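Local coordinates for DUF871 domain-containing protein (Enterococcus faecalis, PDB 2P0O) that is of unknown function but is probably a TIM-barrel 6-phospho-N-acetylmuramidase that cleaves 6-phosphorylated N-acetylmuramic acid compounds, at residues Phe138-Tyr147 with Leu167-Phe177. Sequence-based numbering, arbitrary orientation.
Sequences FSRLEAWHNY and LKELGLQVFTF
Trp144 lays one face of its indole against Phe175: the six-membered ring of Trp144 and the phenyl ring form an offset stack, centroids 4.5 Å apart and planes 28° from parallel. Phe175 CB sits 3.7 Å from the centroid of the five-membered ring of Trp144 in a CH-pi contact. The carboxylate of Glu142 shares that phenyl face with the indole, its plane only 18° from the ring's and OE1 offset toward the rim. An extended chain beyond CG carries the carboxylate there, and Glu142 OE1 accepts a hydrogen bond on its anti lone pair from Trp144 NE1 at 3.3 Å. Phe177 meets the edge of the indole, takes the edge of Tyr147 on one face in a T-shaped pair (planes at 80°), and has the carbonyl oxygens of His145 and Asn146 near its own rim. Strands 141-144 and 173-177 are parallel neighbours in the eight-stranded TIM barrel, joined through helix 157-169 in a beta-alpha-beta unit. Glu142, Trp144 and Phe175 face the barrel interior, where Met67 and Tyr220 also touch the indole. Ala143 is held through both its backbone polar atoms: its N donates to Gln173 O at 2.7 Å and its O accepts from Phe175 N at 2.9 Å; His145 N continues the ladder to Phe175 O. On the helix side, Ala143 CB lies 4.1 Å from Leu167 CD1, and Leu172 CD2 packs against Leu141 CB at 3.8 Å.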
ATOM      1  N   PHE A 138      -8.933 -24.155   2.008  1.00 57.21           N
ATOM      2  CA  PHE A 138      -8.055 -23.356   1.145  1.00 57.90           C
ATOM      3  C   PHE A 138      -8.497 -21.907   1.054  1.00 58.34           C
ATOM      4  O   PHE A 138      -7.702 -21.035   0.668  1.00 58.80           O
ATOM      5  CB  PHE A 138      -7.958 -23.974  -0.260  1.00 57.63           C
ATOM      6  CG  PHE A 138      -6.859 -25.000  -0.395  1.00 58.16           C
ATOM      7  CD1 PHE A 138      -6.845 -26.148   0.410  1.00 56.77           C
ATOM      8  CD2 PHE A 138      -5.828 -24.816  -1.321  1.00 57.48           C
ATOM      9  CE1 PHE A 138      -5.813 -27.094   0.291  1.00 57.07           C
ATOM     10  CE2 PHE A 138      -4.804 -25.747  -1.444  1.00 56.58           C
ATOM     11  CZ  PHE A 138      -4.798 -26.895  -0.638  1.00 56.87           C
ATOM     12  N   SER A 139      -9.759 -21.663   1.423  1.00 58.87           N
ATOM     13  CA  SER A 139     -10.333 -20.319   1.534  1.00 59.42           C
ATOM     14  C   SER A 139      -9.788 -19.618   2.770  1.00 60.04           C
ATOM     15  O   SER A 139      -9.971 -18.406   2.932  1.00 60.87           O
ATOM     16  CB  SER A 139     -11.868 -20.364   1.607  1.00 59.56           C
ATOM     17  OG  SER A 139     -12.320 -20.403   2.955  1.00 58.36           O
ATOM     18  N   ARG A 140      -9.123 -20.371   3.644  1.00 59.75           N
ATOM     19  CA  ARG A 140      -8.488 -19.754   4.810  1.00 59.81           C
ATOM     20  C   ARG A 140      -6.955 -19.773   4.840  1.00 59.75           C
ATOM     21  O   ARG A 140      -6.335 -19.526   5.874  1.00 59.94           O
ATOM     22  CB  ARG A 140      -9.101 -20.328   6.067  1.00 59.89           C
ATOM     23  CG  ARG A 140     -10.536 -19.890   6.118  1.00 60.35           C
ATOM     24  CD  ARG A 140     -11.118 -20.237   7.368  1.00 59.87           C
ATOM     25  NE  ARG A 140     -10.952 -19.221   8.390  1.00 58.97           N
ATOM     26  CZ  ARG A 140     -11.604 -19.319   9.535  1.00 57.45           C
ATOM     27  NH1 ARG A 140     -12.404 -20.357   9.710  1.00 56.94           N
ATOM     28  NH2 ARG A 140     -11.469 -18.415  10.484  1.00 58.01           N
ATOM     29  N   LEU A 141      -6.363 -20.055   3.685  1.00 59.20           N
ATOM     30  CA  LEU A 141      -4.931 -20.152   3.559  1.00 59.11           C
ATOM     31  C   LEU A 141      -4.415 -18.886   2.911  1.00 59.53           C
ATOM     32  O   LEU A 141      -4.896 -18.503   1.839  1.00 60.69           O
ATOM     33  CB  LEU A 141      -4.548 -21.373   2.725  1.00 58.49           C
ATOM     34  CG  LEU A 141      -4.834 -22.750   3.351  1.00 57.61           C
ATOM     35  CD1 LEU A 141      -4.454 -23.894   2.398  1.00 55.34           C
ATOM     36  CD2 LEU A 141      -4.187 -22.910   4.739  1.00 55.53           C
ATOM     37  N   GLU A 142      -3.464 -18.222   3.569  1.00 58.74           N
ATOM     38  CA  GLU A 142      -2.944 -16.945   3.083  1.00 58.27           C
ATOM     39  C   GLU A 142      -1.461 -17.093   2.828  1.00 58.46           C
ATOM     40  O   GLU A 142      -0.696 -17.372   3.757  1.00 58.57           O
ATOM     41  CB  GLU A 142      -3.200 -15.832   4.104  1.00 58.05           C
ATOM     42  CG  GLU A 142      -4.676 -15.707   4.447  1.00 58.77           C
ATOM     43  CD  GLU A 142      -5.029 -14.604   5.432  1.00 60.34           C
ATOM     44  OE1 GLU A 142      -4.130 -13.946   6.015  1.00 62.09           O
ATOM     45  OE2 GLU A 142      -6.246 -14.374   5.606  1.00 61.14           O
ATOM     46  N   ALA A 143      -1.046 -16.945   1.574  1.00 57.78           N
ATOM     47  CA  ALA A 143       0.371 -17.042   1.273  1.00 57.63           C
ATOM     48  C   ALA A 143       0.932 -15.640   1.405  1.00 57.57           C
ATOM     49  O   ALA A 143       0.558 -14.757   0.623  1.00 58.17           O
ATOM     50  CB  ALA A 143       0.585 -17.604  -0.129  1.00 57.76           C
ATOM     51  N   TRP A 144       1.767 -15.433   2.424  1.00 57.02           N
ATOM     52  CA  TRP A 144       2.394 -14.123   2.697  1.00 56.26           C
ATOM     53  C   TRP A 144       3.815 -14.053   2.180  1.00 56.46           C
ATOM     54  O   TRP A 144       4.662 -14.917   2.484  1.00 56.38           O
ATOM     55  CB  TRP A 144       2.456 -13.816   4.196  1.00 55.47           C
ATOM     56  CG  TRP A 144       1.173 -13.495   4.813  1.00 55.18           C
ATOM     57  CD1 TRP A 144       0.138 -14.361   5.044  1.00 53.91           C
ATOM     58  CD2 TRP A 144       0.752 -12.222   5.314  1.00 54.53           C
ATOM     59  NE1 TRP A 144      -0.899 -13.705   5.643  1.00 56.61           N
ATOM     60  CE2 TRP A 144      -0.561 -12.389   5.820  1.00 55.37           C
ATOM     61  CE3 TRP A 144       1.338 -10.947   5.351  1.00 56.42           C
ATOM     62  CZ2 TRP A 144      -1.289 -11.340   6.398  1.00 55.98           C
ATOM     63  CZ3 TRP A 144       0.612  -9.888   5.916  1.00 54.41           C
ATOM     64  CH2 TRP A 144      -0.687 -10.094   6.427  1.00 56.51           C
ATOM     65  N   HIS A 145       4.087 -13.017   1.400  1.00 55.71           N
ATOM     66  CA  HIS A 145       5.457 -12.720   1.026  1.00 56.10           C
ATOM     67  C   HIS A 145       6.188 -12.162   2.218  1.00 55.41           C
ATOM     68  O   HIS A 145       5.584 -11.737   3.198  1.00 55.48           O
ATOM     69  CB  HIS A 145       5.470 -11.699  -0.090  1.00 56.59           C
ATOM     70  CG  HIS A 145       5.113 -12.282  -1.414  1.00 56.14           C
ATOM     71  ND1 HIS A 145       6.031 -12.947  -2.200  1.00 55.99           N
ATOM     72  CD2 HIS A 145       3.945 -12.293  -2.094  1.00 54.65           C
ATOM     73  CE1 HIS A 145       5.434 -13.357  -3.304  1.00 58.02           C
ATOM     74  NE2 HIS A 145       4.169 -12.971  -3.264  1.00 57.30           N
ATOM     75  N   ASN A 146       7.496 -12.193   2.136  1.00 55.61           N
ATOM     76  CA  ASN A 146       8.335 -11.620   3.134  1.00 56.20           C
ATOM     77  C   ASN A 146       8.576 -10.159   2.860  1.00 56.29           C
ATOM     78  O   ASN A 146       8.177  -9.652   1.799  1.00 56.74           O
ATOM     79  CB  ASN A 146       9.659 -12.355   3.108  1.00 56.86           C
ATOM     80  CG  ASN A 146       9.524 -13.805   3.536  1.00 59.43           C
ATOM     81  OD1 ASN A 146       8.695 -14.140   4.375  1.00 61.57           O
ATOM     82  ND2 ASN A 146      10.392 -14.665   2.997  1.00 64.60           N
ATOM     83  N   TYR A 147       9.225  -9.481   3.811  1.00 55.57           N
ATOM     84  CA  TYR A 147       9.795  -8.144   3.553  1.00 55.31           C
ATOM     85  C   TYR A 147      11.300  -8.143   3.718  1.00 54.50           C
ATOM     86  O   TYR A 147      11.883  -9.108   4.215  1.00 53.90           O
ATOM     87  CB  TYR A 147       9.146  -7.046   4.403  1.00 55.96           C
ATOM     88  CG  TYR A 147       9.098  -7.343   5.881  1.00 58.10           C
ATOM     89  CD1 TYR A 147      10.258  -7.329   6.643  1.00 57.53           C
ATOM     90  CD2 TYR A 147       7.892  -7.620   6.513  1.00 56.45           C
ATOM     91  CE1 TYR A 147      10.240  -7.604   8.018  1.00 60.53           C
ATOM     92  CE2 TYR A 147       7.854  -7.901   7.885  1.00 60.69           C
ATOM     93  CZ  TYR A 147       9.032  -7.872   8.625  1.00 61.17           C
ATOM     94  OH  TYR A 147       9.025  -8.123   9.971  1.00 63.62           O
ATOM     95  N   LEU A 167       0.537 -19.383  -7.165  1.00 64.85           N
ATOM     96  CA  LEU A 167      -0.178 -19.407  -5.884  1.00 65.08           C
ATOM     97  C   LEU A 167      -1.684 -19.343  -6.084  1.00 65.49           C
ATOM     98  O   LEU A 167      -2.413 -20.160  -5.532  1.00 65.87           O
ATOM     99  CB  LEU A 167       0.310 -18.303  -4.921  1.00 64.25           C
ATOM    100  CG  LEU A 167       1.755 -18.405  -4.416  1.00 64.06           C
ATOM    101  CD1 LEU A 167       2.271 -17.091  -3.816  1.00 64.13           C
ATOM    102  CD2 LEU A 167       1.969 -19.557  -3.442  1.00 62.54           C
ATOM    103  N   LYS A 168      -2.149 -18.394  -6.891  1.00 66.29           N
ATOM    104  CA  LYS A 168      -3.585 -18.225  -7.114  1.00 67.14           C
ATOM    105  C   LYS A 168      -4.183 -19.414  -7.874  1.00 67.92           C
ATOM    106  O   LYS A 168      -5.341 -19.789  -7.653  1.00 67.95           O
ATOM    107  CB  LYS A 168      -3.884 -16.921  -7.867  1.00 67.29           C
ATOM    108  CG  LYS A 168      -3.438 -15.622  -7.156  1.00 68.78           C
ATOM    109  CD  LYS A 168      -4.322 -15.253  -5.980  1.00 70.08           C
ATOM    110  CE  LYS A 168      -5.655 -14.691  -6.442  1.00 72.95           C
ATOM    111  NZ  LYS A 168      -6.695 -14.838  -5.393  1.00 74.50           N
ATOM    112  N   GLU A 169      -3.385 -19.989  -8.776  1.00 68.59           N
ATOM    113  CA  GLU A 169      -3.776 -21.158  -9.560  1.00 69.25           C
ATOM    114  C   GLU A 169      -3.976 -22.341  -8.634  1.00 68.47           C
ATOM    115  O   GLU A 169      -4.775 -23.222  -8.924  1.00 68.82           O
ATOM    116  CB  GLU A 169      -2.682 -21.491 -10.572  1.00 69.89           C
ATOM    117  CG  GLU A 169      -3.172 -21.706 -11.996  1.00 73.46           C
ATOM    118  CD  GLU A 169      -2.412 -20.822 -12.993  1.00 77.32           C
ATOM    119  OE1 GLU A 169      -1.166 -20.980 -13.121  1.00 77.43           O
ATOM    120  OE2 GLU A 169      -3.068 -19.958 -13.630  1.00 77.68           O
ATOM    121  N   LEU A 170      -3.238 -22.343  -7.521  1.00 67.75           N
ATOM    122  CA  LEU A 170      -3.346 -23.371  -6.484  1.00 67.17           C
ATOM    123  C   LEU A 170      -4.456 -23.092  -5.468  1.00 66.68           C
ATOM    124  O   LEU A 170      -4.576 -23.822  -4.489  1.00 66.92           O
ATOM    125  CB  LEU A 170      -2.011 -23.554  -5.744  1.00 66.82           C
ATOM    126  CG  LEU A 170      -0.768 -24.089  -6.468  1.00 67.40           C
ATOM    127  CD1 LEU A 170       0.403 -24.156  -5.503  1.00 66.99           C
ATOM    128  CD2 LEU A 170      -1.002 -25.457  -7.113  1.00 67.53           C
ATOM    129  N   GLY A 171      -5.244 -22.037  -5.690  1.00 66.15           N
ATOM    130  CA  GLY A 171      -6.363 -21.682  -4.803  1.00 65.54           C
ATOM    131  C   GLY A 171      -6.080 -20.769  -3.610  1.00 65.35           C
ATOM    132  O   GLY A 171      -6.978 -20.501  -2.812  1.00 65.78           O
ATOM    133  N   LEU A 172      -4.854 -20.262  -3.490  1.00 64.86           N
ATOM    134  CA  LEU A 172      -4.431 -19.499  -2.302  1.00 64.16           C
ATOM    135  C   LEU A 172      -4.648 -17.985  -2.408  1.00 63.85           C
ATOM    136  O   LEU A 172      -4.800 -17.461  -3.508  1.00 64.28           O
ATOM    137  CB  LEU A 172      -2.961 -19.799  -2.005  1.00 64.25           C
ATOM    138  CG  LEU A 172      -2.597 -21.290  -1.987  1.00 63.80           C
ATOM    139  CD1 LEU A 172      -1.094 -21.481  -2.028  1.00 64.11           C
ATOM    140  CD2 LEU A 172      -3.187 -21.962  -0.759  1.00 63.71           C
ATOM    141  N   GLN A 173      -4.688 -17.300  -1.263  1.00 62.96           N
ATOM    142  CA  GLN A 173      -4.703 -15.853  -1.220  1.00 62.38           C
ATOM    143  C   GLN A 173      -3.243 -15.354  -1.189  1.00 61.68           C
ATOM    144  O   GLN A 173      -2.377 -15.990  -0.592  1.00 61.22           O
ATOM    145  CB  GLN A 173      -5.422 -15.353   0.020  1.00 63.09           C
ATOM    146  CG  GLN A 173      -6.971 -15.347  -0.047  1.00 66.08           C
ATOM    147  CD  GLN A 173      -7.592 -15.146   1.332  1.00 69.05           C
ATOM    148  OE1 GLN A 173      -7.665 -16.086   2.133  1.00 71.81           O
ATOM    149  NE2 GLN A 173      -8.028 -13.920   1.623  1.00 69.51           N
ATOM    150  N   VAL A 174      -2.993 -14.213  -1.828  1.00 60.32           N
ATOM    151  CA  VAL A 174      -1.654 -13.628  -1.926  1.00 58.83           C
ATOM    152  C   VAL A 174      -1.626 -12.315  -1.162  1.00 58.58           C
ATOM    153  O   VAL A 174      -2.414 -11.411  -1.453  1.00 57.71           O
ATOM    154  CB  VAL A 174      -1.256 -13.367  -3.398  1.00 59.05           C
ATOM    155  CG1 VAL A 174       0.087 -12.567  -3.469  1.00 57.08           C
ATOM    156  CG2 VAL A 174      -1.165 -14.671  -4.138  1.00 56.25           C
ATOM    157  N   PHE A 175      -0.721 -12.242  -0.185  1.00 58.18           N
ATOM    158  CA  PHE A 175      -0.516 -11.077   0.664  1.00 57.49           C
ATOM    159  C   PHE A 175       0.936 -10.594   0.469  1.00 58.04           C
ATOM    160  O   PHE A 175       1.891 -11.397   0.401  1.00 56.89           O
ATOM    161  CB  PHE A 175      -0.695 -11.462   2.148  1.00 57.42           C
ATOM    162  CG  PHE A 175      -2.133 -11.573   2.607  1.00 58.37           C
ATOM    163  CD1 PHE A 175      -2.973 -12.542   2.097  1.00 56.22           C
ATOM    164  CD2 PHE A 175      -2.623 -10.727   3.604  1.00 58.77           C
ATOM    165  CE1 PHE A 175      -4.298 -12.638   2.543  1.00 58.64           C
ATOM    166  CE2 PHE A 175      -3.937 -10.829   4.070  1.00 59.73           C
ATOM    167  CZ  PHE A 175      -4.785 -11.770   3.526  1.00 59.65           C
ATOM    168  N   THR A 176       1.101  -9.281   0.444  1.00 57.07           N
ATOM    169  CA  THR A 176       2.379  -8.670   0.167  1.00 57.14           C
ATOM    170  C   THR A 176       2.547  -7.415   1.032  1.00 56.61           C
ATOM    171  O   THR A 176       1.560  -6.846   1.530  1.00 56.45           O
ATOM    172  CB  THR A 176       2.468  -8.299  -1.334  1.00 57.26           C
ATOM    173  OG1 THR A 176       3.778  -7.802  -1.616  1.00 61.75           O
ATOM    174  CG2 THR A 176       1.458  -7.216  -1.691  1.00 56.75           C
ATOM    175  N   PHE A 177       3.788  -6.975   1.197  1.00 55.95           N
ATOM    176  CA  PHE A 177       4.070  -5.769   1.943  1.00 55.85           C
ATOM    177  C   PHE A 177       4.479  -4.598   1.047  1.00 56.87           C
ATOM    178  O   PHE A 177       4.997  -4.789  -0.059  1.00 56.68           O
ATOM    179  CB  PHE A 177       5.202  -5.999   2.967  1.00 55.94           C
ATOM    180  CG  PHE A 177       4.840  -6.955   4.072  1.00 54.71           C
ATOM    181  CD1 PHE A 177       4.143  -6.510   5.201  1.00 53.70           C
ATOM    182  CD2 PHE A 177       5.191  -8.295   3.980  1.00 52.86           C
ATOM    183  CE1 PHE A 177       3.813  -7.379   6.240  1.00 52.37           C
ATOM    184  CE2 PHE A 177       4.899  -9.187   5.027  1.00 53.00           C
ATOM    185  CZ  PHE A 177       4.175  -8.732   6.150  1.00 52.91           C
TER